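Local coordinates for probable chemoreceptor (Methyl-accepting chemotaxis) transmembrane protein (Rhizobium meliloti, PDB 6D8V), which senses quaternary ammonium compounds such as 1,1-dimethyl-prolinium through its sensory domain and probably passes the signal on to the chemotaxis machinery, at residues V26-S37 and M151-M159; K133-L141 and L195-A203. All coordinates share one frame; numbering follows the deposited sequence.

Contact 1. Residues V26-S37 and M151-M159; sequences VGELAAAARTMS and MTSIAYPVM
Val26 starts the contact by setting CG1 against Ile154 CD1, 3.8 Å away, where the long helix 2-45 lies along strand 149-160 of the PDC (Cache-type) sensor module. Helix and strand run in nearly the same direction, their local axes 28° apart and 7.8 Å from each other at closest, and in this register Ala30, Arg34 and Ser37 lie nearest Ile154, Tyr156 and Val158. One turn on, CB of Leu29 touches the same isoleucine methyl more loosely, while its side chain also touches Ile172 of strand 163-173. Ala30 presents its backbone as much as its methyl: CB is 4.0 Å from Ile154 CG2, and its carbonyl O comes within 3.3 Å of Tyr156 CE1. The CB of Ala33 points toward the strand and reaches Tyr156 CD1 at 3.9 Å. Small residues here are consistent with the close approach of the backbones.

Arg34 then roofs the tyrosine. Its CB stands 3.6 Å from the centroid of the Tyr156 ring, only 8° off the ring normal, a CH-pi contact. With CG anti to the backbone N (chi1 -180°) and the chain extended, the methylenes continue across the ring, CD ending 3.7 Å from Tyr156 CE2. Ser37 closes the contact: OG donates a hydrogen bond to Pro157 O, although the refined 2.4 Å is doubtful as a length, and its CB packs on Tyr156 CB.

On the strand, Ile154 and Tyr156 face the helix; Ala155, between them, points away from it, and it and Ser153, which precedes Ile154, touch Trp72 of the ligand pocket. The chemistry therefore implies a largely apolar seam, carried by methyls, the Arg34 methylenes and one tyrosine face, with a single polar tie at the Ser37 end.

Contact 2. Residues K133-L141 and L195-A203; sequences KGAITQPYL and LSQSGKWLA. With PBE (1,1-dimethyl-prolinium), chain C.
Two glutamine amides, those of Gln138 and Gln197, stack with their planes 6° apart, the side chains arriving from opposite directions and Gln197 CD lying 3.7 Å from Gln138 NE2. Gln197 belongs to a type I beta turn, Ser196 to Gly199, that follows strand 191-195 of the four-stranded sheet; Gln138 belongs to the ligand-binding sensor module, so the contact joins two parts of the fold, consistent with a double-Cache architecture. Bent at chi2 (-70°), the Gln138 chain brings OE1 to Ser196 OG, which donates a hydrogen bond to it (the refined 2.5 Å is doubtful as a length). The same hydroxyl accepts from Lys200 N at 3.1 Å, which ties the acceptor amide to the turn. Beyond the stack, Gln197 OE1 is engaged by Trp261 NE1 of strand 259-268. Were Gln138 shortened to an alanine, Ser196 OG would probably lose this acceptor and the Gln197 amide its stacked mate. Next along, Pro139 lays its ring across Leu202 at about a right angle, Pro139 CG 3.5 Å from Leu202 CD2. The CB of Tyr140 points away from the turn; its ring meets the bound 1,1-dimethyl-prolinium at its edge, with Tyr140 OH 3.5 Å from the ligand CA.

Both contacts are buried, their centres about 15 Å apart, and both rest on the seven-stranded sheet, in which strand 149-160 pairs with strands 135-136 and 140-142. Contact 1 covers the helix-facing side of that sheet and is mostly apolar; contact 2, nearer the centre of the chain, joins the sheet's 133-141 segment to the turn beyond strand 191-195 and relies more on amides and hydroxyls. They touch directly: Tyr156 CE2 packs 3.4 Å from Gly134 CA, and Ser153 OG is 2.6 Å from Tyr140 OH, a probable hydrogen bond. Ser153 OG also hydrogen-bonds Asp171, and Met151 and Tyr140, one from each segment, line the ligand pocket.

Contact 1. Residues V26-S37 and M151-M159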
ATOM      1  N   VAL A  26       8.558   0.495  -1.543  1.00 47.45           N
ATOM      2  CA  VAL A  26       7.689  -0.597  -1.099  1.00 51.85           C
ATOM      3  C   VAL A  26       8.504  -1.692  -0.423  1.00 68.50           C
ATOM      4  O   VAL A  26       8.197  -2.116   0.700  1.00 62.94           O
ATOM      5  CB  VAL A  26       6.878  -1.170  -2.274  1.00 59.07           C
ATOM      6  CG1 VAL A  26       6.250  -2.496  -1.848  1.00 44.16           C
ATOM      7  CG2 VAL A  26       5.781  -0.198  -2.698  1.00 51.92           C
ATOM      8  N   GLY A  27       9.538  -2.190  -1.116  1.00 48.23           N
ATOM      9  CA  GLY A  27      10.350  -3.267  -0.562  1.00 46.21           C
ATOM     10  C   GLY A  27      10.932  -2.920   0.797  1.00 59.20           C
ATOM     11  O   GLY A  27      11.009  -3.768   1.693  1.00 74.86           O
ATOM     12  N   GLU A  28      11.329  -1.656   0.973  1.00 55.24           N
ATOM     13  CA  GLU A  28      11.908  -1.226   2.244  1.00 52.12           C
ATOM     14  C   GLU A  28      10.865  -1.231   3.358  1.00 64.51           C
ATOM     15  O   GLU A  28      11.165  -1.631   4.493  1.00 54.59           O
ATOM     16  CB  GLU A  28      12.547   0.159   2.100  1.00 59.60           C
ATOM     17  CG  GLU A  28      13.863   0.144   1.335  1.00 87.51           C
ATOM     18  CD  GLU A  28      14.521   1.506   1.262  1.00108.62           C
ATOM     19  OE1 GLU A  28      14.556   2.097   0.163  1.00120.84           O
ATOM     20  OE2 GLU A  28      15.008   1.982   2.306  1.00119.49           O
ATOM     21  N   LEU A  29       9.630  -0.796   3.054  1.00 60.13           N
ATOM     22  CA  LEU A  29       8.560  -0.883   4.047  1.00 49.10           C
ATOM     23  C   LEU A  29       8.182  -2.332   4.311  1.00 62.63           C
ATOM     24  O   LEU A  29       8.001  -2.729   5.469  1.00 71.77           O
ATOM     25  CB  LEU A  29       7.320  -0.099   3.602  1.00 59.03           C
ATOM     26  CG  LEU A  29       7.386   1.426   3.606  1.00 67.35           C
ATOM     27  CD1 LEU A  29       5.990   2.031   3.414  1.00 58.10           C
ATOM     28  CD2 LEU A  29       8.027   1.944   4.885  1.00 53.42           C
ATOM     29  N   ALA A  30       8.055  -3.136   3.250  1.00 61.78           N
ATOM     30  CA  ALA A  30       7.775  -4.558   3.437  1.00 66.61           C
ATOM     31  C   ALA A  30       8.777  -5.190   4.395  1.00 76.34           C
ATOM     32  O   ALA A  30       8.396  -5.966   5.281  1.00 74.14           O
ATOM     33  CB  ALA A  30       7.789  -5.284   2.089  1.00 51.97           C
ATOM     34  N   ALA A  31      10.062  -4.855   4.242  1.00 83.16           N
ATOM     35  CA  ALA A  31      11.085  -5.365   5.152  1.00 57.95           C
ATOM     36  C   ALA A  31      10.863  -4.878   6.579  1.00 73.03           C
ATOM     37  O   ALA A  31      11.029  -5.646   7.538  1.00 67.98           O
ATOM     38  CB  ALA A  31      12.469  -4.948   4.673  1.00 52.39           C
ATOM     39  N   ALA A  32      10.504  -3.600   6.742  1.00 65.92           N
ATOM     40  CA  ALA A  32      10.215  -3.085   8.077  1.00 68.45           C
ATOM     41  C   ALA A  32       8.977  -3.741   8.674  1.00 71.72           C
ATOM     42  O   ALA A  32       8.921  -3.979   9.884  1.00 83.16           O
ATOM     43  CB  ALA A  32      10.042  -1.565   8.031  1.00 72.91           C
ATOM     44  N   ALA A  33       7.979  -4.049   7.849  1.00 56.55           N
ATOM     45  CA  ALA A  33       6.817  -4.770   8.355  1.00 73.57           C
ATOM     46  C   ALA A  33       7.204  -6.184   8.781  1.00 73.62           C
ATOM     47  O   ALA A  33       6.868  -6.624   9.886  1.00 94.36           O
ATOM     48  CB  ALA A  33       5.704  -4.790   7.300  1.00 56.56           C
ATOM     49  N   ARG A  34       7.934  -6.906   7.922  1.00 60.50           N
ATOM     50  CA  ARG A  34       8.326  -8.277   8.256  1.00 73.13           C
ATOM     51  C   ARG A  34       9.183  -8.324   9.521  1.00 82.38           C
ATOM     52  O   ARG A  34       8.999  -9.203  10.372  1.00 85.57           O
ATOM     53  CB  ARG A  34       9.064  -8.928   7.077  1.00 67.91           C
ATOM     54  CG  ARG A  34       9.509 -10.368   7.336  1.00 79.26           C
ATOM     55  CD  ARG A  34       9.979 -11.098   6.071  1.00 86.32           C
ATOM     56  NE  ARG A  34      10.181 -12.528   6.318  1.00104.14           N
ATOM     57  CZ  ARG A  34      10.429 -13.431   5.373  1.00114.31           C
ATOM     58  NH1 ARG A  34      10.507 -13.067   4.101  1.00138.46           N
ATOM     59  NH2 ARG A  34      10.599 -14.704   5.704  1.00 97.52           N
ATOM     60  N   THR A  35      10.131  -7.393   9.658  1.00 69.92           N
ATOM     61  CA  THR A  35      10.894  -7.297  10.898  1.00 70.39           C
ATOM     62  C   THR A  35       9.977  -7.106  12.100  1.00 83.17           C
ATOM     63  O   THR A  35      10.121  -7.793  13.117  1.00 81.99           O
ATOM     64  CB  THR A  35      11.900  -6.150  10.820  1.00 76.13           C
ATOM     65  OG1 THR A  35      12.942  -6.481   9.896  1.00 84.61           O
ATOM     66  CG2 THR A  35      12.510  -5.887  12.191  1.00 80.37           C
ATOM     67  N   MET A  36       9.036  -6.161  12.006  1.00 82.28           N
ATOM     68  CA  MET A  36       8.126  -5.914  13.121  1.00 80.52           C
ATOM     69  C   MET A  36       7.305  -7.155  13.452  1.00 76.55           C
ATOM     70  O   MET A  36       7.161  -7.520  14.626  1.00 76.97           O
ATOM     71  CB  MET A  36       7.211  -4.731  12.804  1.00 81.98           C
ATOM     72  CG  MET A  36       6.303  -4.348  13.958  1.00 83.21           C
ATOM     73  SD  MET A  36       7.225  -3.625  15.325  1.00 83.47           S
ATOM     74  CE  MET A  36       7.801  -2.109  14.564  1.00 86.29           C
ATOM     75  N   SER A  37       6.755  -7.815  12.432  1.00 72.01           N
ATOM     76  CA  SER A  37       6.068  -9.082  12.646  1.00 80.36           C
ATOM     77  C   SER A  37       6.932 -10.054  13.439  1.00 92.23           C
ATOM     78  O   SER A  37       6.415 -10.816  14.265  1.00 91.38           O
ATOM     79  CB  SER A  37       5.677  -9.694  11.301  1.00 99.50           C
ATOM     80  OG  SER A  37       5.274 -11.044  11.449  1.00121.00           O
ATOM     81  N   MET A 151      -5.613   4.264   1.477  1.00 63.74           N
ATOM     82  CA  MET A 151      -4.267   3.739   1.643  1.00 62.92           C
ATOM     83  C   MET A 151      -4.214   2.301   1.142  1.00 75.97           C
ATOM     84  O   MET A 151      -5.244   1.636   0.981  1.00 82.47           O
ATOM     85  CB  MET A 151      -3.836   3.768   3.110  1.00 53.70           C
ATOM     86  CG  MET A 151      -4.730   2.886   3.962  1.00 55.69           C
ATOM     87  SD  MET A 151      -4.336   2.882   5.703  1.00 72.01           S
ATOM     88  CE  MET A 151      -4.444   4.628   6.093  1.00 77.73           C
ATOM     89  N   THR A 152      -2.992   1.833   0.900  1.00 62.28           N
ATOM     90  CA  THR A 152      -2.692   0.430   0.666  1.00 64.14           C
ATOM     91  C   THR A 152      -1.872  -0.094   1.837  1.00 66.62           C
ATOM     92  O   THR A 152      -1.084   0.648   2.432  1.00 63.42           O
ATOM     93  CB  THR A 152      -1.909   0.241  -0.639  1.00 54.81           C
ATOM     94  OG1 THR A 152      -1.762  -1.159  -0.907  1.00 72.40           O
ATOM     95  CG2 THR A 152      -0.534   0.869  -0.519  1.00 75.66           C
ATOM     96  N   SER A 153      -2.042  -1.376   2.162  1.00 58.51           N
ATOM     97  CA  SER A 153      -1.436  -1.940   3.361  1.00 62.19           C
ATOM     98  C   SER A 153      -0.553  -3.135   3.031  1.00 66.58           C
ATOM     99  O   SER A 153      -0.967  -4.045   2.304  1.00 70.99           O
ATOM    100  CB  SER A 153      -2.506  -2.337   4.372  1.00 70.18           C
ATOM    101  OG  SER A 153      -3.073  -1.190   4.956  1.00 78.86           O
ATOM    102  N   ILE A 154       0.655  -3.127   3.585  1.00 55.70           N
ATOM    103  CA  ILE A 154       1.589  -4.240   3.509  1.00 63.47           C
ATOM    104  C   ILE A 154       1.501  -4.980   4.836  1.00 69.64           C
ATOM    105  O   ILE A 154       1.810  -4.420   5.893  1.00 71.87           O
ATOM    106  CB  ILE A 154       3.011  -3.751   3.210  1.00 54.75           C
ATOM    107  CG1 ILE A 154       3.036  -3.103   1.828  1.00 62.63           C
ATOM    108  CG2 ILE A 154       4.008  -4.889   3.267  1.00 51.74           C
ATOM    109  CD1 ILE A 154       4.363  -2.495   1.462  1.00 62.70           C
ATOM    110  N   ALA A 155       1.057  -6.231   4.794  1.00 56.51           N
ATOM    111  CA  ALA A 155       0.793  -6.990   6.005  1.00 67.94           C
ATOM    112  C   ALA A 155       1.546  -8.311   5.971  1.00 81.04           C
ATOM    113  O   ALA A 155       1.727  -8.920   4.911  1.00 73.91           O
ATOM    114  CB  ALA A 155      -0.706  -7.256   6.192  1.00 74.87           C
ATOM    115  N   TYR A 156       1.987  -8.740   7.150  1.00 75.79           N
ATOM    116  CA  TYR A 156       2.745  -9.961   7.350  1.00 76.53           C
ATOM    117  C   TYR A 156       2.137 -10.763   8.489  1.00 87.77           C
ATOM    118  O   TYR A 156       1.600 -10.191   9.442  1.00 89.24           O
ATOM    119  CB  TYR A 156       4.217  -9.660   7.675  1.00 69.67           C
ATOM    120  CG  TYR A 156       5.104  -9.580   6.460  1.00 74.11           C
ATOM    121  CD1 TYR A 156       5.290  -8.380   5.791  1.00 69.69           C
ATOM    122  CD2 TYR A 156       5.757 -10.710   5.976  1.00 80.32           C
ATOM    123  CE1 TYR A 156       6.109  -8.309   4.672  1.00 64.04           C
ATOM    124  CE2 TYR A 156       6.562 -10.647   4.858  1.00 83.39           C
ATOM    125  CZ  TYR A 156       6.734  -9.444   4.211  1.00 69.33           C
ATOM    126  OH  TYR A 156       7.535  -9.372   3.093  1.00 74.73           O
ATOM    127  N   PRO A 157       2.203 -12.089   8.412  1.00 98.47           N
ATOM    128  CA  PRO A 157       1.743 -12.907   9.540  1.00 96.78           C
ATOM    129  C   PRO A 157       2.698 -12.790  10.713  1.00 94.45           C
ATOM    130  O   PRO A 157       3.921 -12.781  10.544  1.00103.36           O
ATOM    131  CB  PRO A 157       1.732 -14.331   8.969  1.00 87.06           C
ATOM    132  CG  PRO A 157       1.796 -14.166   7.476  1.00 96.94           C
ATOM    133  CD  PRO A 157       2.557 -12.900   7.237  1.00 99.02           C
ATOM    134  N   VAL A 158       2.130 -12.685  11.910  1.00 87.37           N
ATOM    135  CA  VAL A 158       2.893 -12.683  13.152  1.00 95.45           C
ATOM    136  C   VAL A 158       2.835 -14.090  13.733  1.00113.88           C
ATOM    137  O   VAL A 158       1.745 -14.618  13.985  1.00115.20           O
ATOM    138  CB  VAL A 158       2.351 -11.644  14.147  1.00 90.00           C
ATOM    139  CG1 VAL A 158       3.102 -11.729  15.464  1.00102.27           C
ATOM    140  CG2 VAL A 158       2.467 -10.249  13.572  1.00 80.34           C
ATOM    141  N   MET A 159       4.004 -14.697  13.949  1.00110.72           N
ATOM    142  CA  MET A 159       4.102 -16.078  14.402  1.00103.97           C
ATOM    143  C   MET A 159       4.672 -16.147  15.813  1.00107.17           C
ATOM    144  O   MET A 159       5.543 -15.354  16.184  1.00106.86           O
ATOM    145  CB  MET A 159       4.976 -16.905  13.459  1.00 98.35           C
ATOM    146  CG  MET A 159       4.552 -16.856  12.006  1.00 98.61           C
ATOM    147  SD  MET A 159       3.004 -17.712  11.679  1.00109.87           S
ATOM    148  CE  MET A 159       3.412 -19.358  12.256  1.00103.74           C
TER

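Contact 2. Residues K133-L141 and L195-A203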
ATOM      1  N   LYS A 133       2.374 -15.726   3.745  1.00 79.46           N
ATOM      2  CA  LYS A 133       3.449 -14.887   3.251  1.00 77.89           C
ATOM      3  C   LYS A 133       2.987 -13.435   3.246  1.00 87.29           C
ATOM      4  O   LYS A 133       1.787 -13.143   3.246  1.00 92.52           O
ATOM      5  CB  LYS A 133       3.885 -15.324   1.845  1.00 79.38           C
ATOM      6  CG  LYS A 133       4.241 -16.804   1.730  1.00 96.74           C
ATOM      7  CD  LYS A 133       4.699 -17.168   0.318  1.00109.99           C
ATOM      8  CE  LYS A 133       5.012 -18.660   0.172  1.00122.24           C
ATOM      9  NZ  LYS A 133       5.396 -19.026  -1.229  1.00127.39           N
ATOM     10  N   GLY A 134       3.953 -12.520   3.253  1.00 90.54           N
ATOM     11  CA  GLY A 134       3.635 -11.109   3.197  1.00 69.56           C
ATOM     12  C   GLY A 134       2.805 -10.765   1.980  1.00 81.22           C
ATOM     13  O   GLY A 134       2.966 -11.388   0.923  1.00 75.13           O
ATOM     14  N   ALA A 135       1.926  -9.768   2.117  1.00 78.72           N
ATOM     15  CA  ALA A 135       0.997  -9.413   1.057  1.00 70.35           C
ATOM     16  C   ALA A 135       0.746  -7.912   1.084  1.00 76.87           C
ATOM     17  O   ALA A 135       1.115  -7.215   2.034  1.00 65.27           O
ATOM     18  CB  ALA A 135      -0.314 -10.194   1.191  1.00 65.77           C
ATOM     19  N   ILE A 136       0.097  -7.428   0.020  1.00 61.96           N
ATOM     20  CA  ILE A 136      -0.238  -6.018  -0.146  1.00 68.99           C
ATOM     21  C   ILE A 136      -1.662  -5.901  -0.694  1.00 71.99           C
ATOM     22  O   ILE A 136      -2.074  -6.675  -1.563  1.00 76.11           O
ATOM     23  CB  ILE A 136       0.787  -5.313  -1.061  1.00 73.89           C
ATOM     24  CG1 ILE A 136       0.561  -3.797  -1.056  1.00 80.79           C
ATOM     25  CG2 ILE A 136       0.748  -5.879  -2.479  1.00 52.06           C
ATOM     26  CD1 ILE A 136       1.702  -3.008  -1.681  1.00 65.11           C
ATOM     27  N   THR A 137      -2.412  -4.930  -0.187  1.00 73.62           N
ATOM     28  CA  THR A 137      -3.847  -4.859  -0.431  1.00 75.30           C
ATOM     29  C   THR A 137      -4.183  -3.961  -1.616  1.00 65.34           C
ATOM     30  O   THR A 137      -3.435  -3.060  -1.996  1.00 68.92           O
ATOM     31  CB  THR A 137      -4.590  -4.335   0.803  1.00 72.45           C
ATOM     32  OG1 THR A 137      -4.305  -2.938   0.979  1.00 74.90           O
ATOM     33  CG2 THR A 137      -4.177  -5.096   2.048  1.00 67.74           C
ATOM     34  N   GLN A 138      -5.343  -4.219  -2.198  1.00 73.64           N
ATOM     35  CA  GLN A 138      -5.926  -3.255  -3.106  1.00 71.17           C
ATOM     36  C   GLN A 138      -6.260  -1.993  -2.323  1.00 74.46           C
ATOM     37  O   GLN A 138      -6.532  -2.048  -1.118  1.00 67.12           O
ATOM     38  CB  GLN A 138      -7.183  -3.810  -3.783  1.00 83.63           C
ATOM     39  CG  GLN A 138      -6.919  -4.896  -4.821  1.00101.33           C
ATOM     40  CD  GLN A 138      -6.246  -4.372  -6.077  1.00100.33           C
ATOM     41  OE1 GLN A 138      -6.150  -3.165  -6.288  1.00103.60           O
ATOM     42  NE2 GLN A 138      -5.774  -5.284  -6.919  1.00 94.05           N
ATOM     43  N   PRO A 139      -6.236  -0.840  -2.982  1.00 70.63           N
ATOM     44  CA  PRO A 139      -6.492   0.410  -2.268  1.00 55.35           C
ATOM     45  C   PRO A 139      -7.859   0.393  -1.603  1.00 71.70           C
ATOM     46  O   PRO A 139      -8.864   0.018  -2.214  1.00 67.92           O
ATOM     47  CB  PRO A 139      -6.386   1.473  -3.368  1.00 66.24           C
ATOM     48  CG  PRO A 139      -6.590   0.743  -4.627  1.00 66.34           C
ATOM     49  CD  PRO A 139      -6.032  -0.622  -4.422  1.00 74.02           C
ATOM     50  N   TYR A 140      -7.882   0.793  -0.332  1.00 62.49           N
ATOM     51  CA  TYR A 140      -9.110   0.777   0.448  1.00 60.41           C
ATOM     52  C   TYR A 140      -9.110   1.974   1.383  1.00 78.82           C
ATOM     53  O   TYR A 140      -8.052   2.516   1.732  1.00 89.11           O
ATOM     54  CB  TYR A 140      -9.266  -0.522   1.250  1.00 72.20           C
ATOM     55  CG  TYR A 140      -8.298  -0.619   2.411  1.00 83.21           C
ATOM     56  CD1 TYR A 140      -6.984  -1.018   2.211  1.00 83.78           C
ATOM     57  CD2 TYR A 140      -8.695  -0.301   3.702  1.00 87.11           C
ATOM     58  CE1 TYR A 140      -6.093  -1.100   3.257  1.00 77.88           C
ATOM     59  CE2 TYR A 140      -7.811  -0.382   4.759  1.00 77.86           C
ATOM     60  CZ  TYR A 140      -6.510  -0.782   4.533  1.00 75.49           C
ATOM     61  OH  TYR A 140      -5.621  -0.863   5.585  1.00 64.58           O
ATOM     62  N   LEU A 141     -10.313   2.378   1.780  1.00 72.54           N
ATOM     63  CA  LEU A 141     -10.481   3.473   2.721  1.00 73.06           C
ATOM     64  C   LEU A 141     -10.317   2.957   4.145  1.00 79.85           C
ATOM     65  O   LEU A 141     -11.100   2.118   4.599  1.00 83.72           O
ATOM     66  CB  LEU A 141     -11.857   4.117   2.545  1.00 64.54           C
ATOM     67  CG  LEU A 141     -12.271   5.058   3.676  1.00 74.42           C
ATOM     68  CD1 LEU A 141     -11.313   6.239   3.761  1.00 76.14           C
ATOM     69  CD2 LEU A 141     -13.709   5.549   3.557  1.00 69.17           C
ATOM     70  N   LEU A 195      -1.404   2.438 -11.374  1.00 60.31           N
ATOM     71  CA  LEU A 195      -2.495   1.482 -11.235  1.00 63.55           C
ATOM     72  C   LEU A 195      -2.077   0.338 -10.325  1.00 68.49           C
ATOM     73  O   LEU A 195      -0.893   0.008 -10.213  1.00 70.31           O
ATOM     74  CB  LEU A 195      -2.931   0.920 -12.596  1.00 60.41           C
ATOM     75  CG  LEU A 195      -3.690   1.876 -13.510  1.00 56.59           C
ATOM     76  CD1 LEU A 195      -4.311   1.154 -14.696  1.00 56.20           C
ATOM     77  CD2 LEU A 195      -4.751   2.598 -12.702  1.00 65.01           C
ATOM     78  N   SER A 196      -3.069  -0.277  -9.680  1.00 76.59           N
ATOM     79  CA  SER A 196      -2.813  -1.338  -8.716  1.00 73.69           C
ATOM     80  C   SER A 196      -2.708  -2.696  -9.408  1.00 77.51           C
ATOM     81  O   SER A 196      -2.715  -2.809 -10.637  1.00 63.44           O
ATOM     82  CB  SER A 196      -3.909  -1.379  -7.656  1.00 72.52           C
ATOM     83  OG  SER A 196      -5.075  -2.010  -8.165  1.00 73.08           O
ATOM     84  N   GLN A 197      -2.638  -3.746  -8.584  1.00 85.95           N
ATOM     85  CA  GLN A 197      -2.541  -5.123  -9.056  1.00 70.44           C
ATOM     86  C   GLN A 197      -3.670  -5.499 -10.011  1.00 75.89           C
ATOM     87  O   GLN A 197      -3.488  -6.361 -10.882  1.00 59.92           O
ATOM     88  CB  GLN A 197      -2.558  -6.057  -7.849  1.00 61.05           C
ATOM     89  CG  GLN A 197      -1.659  -5.612  -6.705  1.00 75.93           C
ATOM     90  CD  GLN A 197      -2.385  -4.817  -5.636  1.00 79.02           C
ATOM     91  OE1 GLN A 197      -2.350  -3.584  -5.633  1.00100.78           O
ATOM     92  NE2 GLN A 197      -3.031  -5.521  -4.706  1.00 77.78           N
ATOM     93  N   SER A 198      -4.850  -4.905  -9.837  1.00 77.68           N
ATOM     94  CA  SER A 198      -6.012  -5.226 -10.652  1.00 71.57           C
ATOM     95  C   SER A 198      -6.416  -4.070 -11.551  1.00 74.71           C
ATOM     96  O   SER A 198      -7.503  -4.102 -12.145  1.00 83.33           O
ATOM     97  CB  SER A 198      -7.182  -5.642  -9.761  1.00 76.73           C
ATOM     98  OG  SER A 198      -7.515  -4.615  -8.846  1.00 85.87           O
ATOM     99  N   GLY A 199      -5.570  -3.048 -11.665  1.00 75.87           N
ATOM    100  CA  GLY A 199      -5.898  -1.907 -12.488  1.00 77.90           C
ATOM    101  C   GLY A 199      -6.729  -0.845 -11.801  1.00 77.63           C
ATOM    102  O   GLY A 199      -7.295   0.013 -12.483  1.00 70.35           O
ATOM    103  N   LYS A 200      -6.841  -0.885 -10.478  1.00 82.38           N
ATOM    104  CA  LYS A 200      -7.483   0.198  -9.750  1.00 72.27           C
ATOM    105  C   LYS A 200      -6.539   1.399  -9.695  1.00 70.15           C
ATOM    106  O   LYS A 200      -5.311   1.248  -9.723  1.00 71.15           O
ATOM    107  CB  LYS A 200      -7.848  -0.253  -8.328  1.00 66.52           C
ATOM    108  CG  LYS A 200      -8.586  -1.585  -8.205  1.00 63.74           C
ATOM    109  CD  LYS A 200     -10.064  -1.362  -7.937  1.00 82.67           C
ATOM    110  CE  LYS A 200     -10.731  -2.569  -7.275  1.00 77.95           C
ATOM    111  NZ  LYS A 200     -10.081  -2.942  -5.978  1.00 90.04           N
ATOM    112  N   TRP A 201      -7.124   2.599  -9.607  1.00 58.29           N
ATOM    113  CA  TRP A 201      -6.349   3.840  -9.578  1.00 54.97           C
ATOM    114  C   TRP A 201      -5.710   4.025  -8.204  1.00 63.03           C
ATOM    115  O   TRP A 201      -6.420   4.127  -7.196  1.00 82.77           O
ATOM    116  CB  TRP A 201      -7.225   5.044  -9.907  1.00 58.14           C
ATOM    117  CG  TRP A 201      -7.602   5.207 -11.349  1.00 74.76           C
ATOM    118  CD1 TRP A 201      -8.747   4.758 -11.956  1.00 73.05           C
ATOM    119  CD2 TRP A 201      -6.862   5.907 -12.362  1.00 76.73           C
ATOM    120  NE1 TRP A 201      -8.760   5.130 -13.285  1.00 76.64           N
ATOM    121  CE2 TRP A 201      -7.615   5.832 -13.560  1.00 82.69           C
ATOM    122  CE3 TRP A 201      -5.640   6.588 -12.373  1.00 56.23           C
ATOM    123  CZ2 TRP A 201      -7.178   6.408 -14.758  1.00 58.64           C
ATOM    124  CZ3 TRP A 201      -5.211   7.164 -13.566  1.00 69.08           C
ATOM    125  CH2 TRP A 201      -5.981   7.070 -14.738  1.00 64.54           C
ATOM    126  N   LEU A 202      -4.366   4.076  -8.174  1.00 70.55           N
ATOM    127  CA  LEU A 202      -3.584   4.402  -6.985  1.00 53.31           C
ATOM    128  C   LEU A 202      -3.164   5.865  -6.972  1.00 59.77           C
ATOM    129  O   LEU A 202      -3.093   6.484  -5.902  1.00 65.68           O
ATOM    130  CB  LEU A 202      -2.353   3.506  -6.912  1.00 55.76           C
ATOM    131  CG  LEU A 202      -2.608   2.057  -6.547  1.00 55.63           C
ATOM    132  CD1 LEU A 202      -1.301   1.314  -6.428  1.00 54.82           C
ATOM    133  CD2 LEU A 202      -3.371   2.000  -5.245  1.00 68.31           C
ATOM    134  N   ALA A 203      -2.872   6.405  -8.154  1.00 61.27           N
ATOM    135  CA  ALA A 203      -2.571   7.819  -8.341  1.00 58.34           C
ATOM    136  C   ALA A 203      -3.181   8.213  -9.670  1.00 55.64           C
ATOM    137  O   ALA A 203      -2.811   7.647 -10.705  1.00 61.15           O
ATOM    138  CB  ALA A 203      -1.055   8.087  -8.320  1.00 49.68           C
TER
HETATM  139  N   PBE C 402      -5.760  -0.231   9.403  1.00102.12           N
HETATM  140  CD  PBE C 402      -5.163  -1.355   9.104  1.00 91.91           C
HETATM  141  CA  PBE C 402      -7.087  -0.395   8.681  1.00106.11           C
HETATM  142  CB  PBE C 402      -7.457  -1.892   9.032  1.00111.80           C
HETATM  143  CG  PBE C 402      -6.347  -2.488   9.124  1.00 95.38           C
HETATM  144  CE  PBE C 402      -5.925  -0.125  10.869  1.00110.08           C
HETATM  145  CF  PBE C 402      -5.005   0.917   8.865  1.00 91.79           C
HETATM  146  C   PBE C 402      -8.145   0.517   9.054  1.00 93.14           C
HETATM  147  O   PBE C 402      -9.337   0.232   8.755  1.00 98.64           O
HETATM  148  OXT PBE C 402      -7.895   1.601   9.645  1.00 97.76           O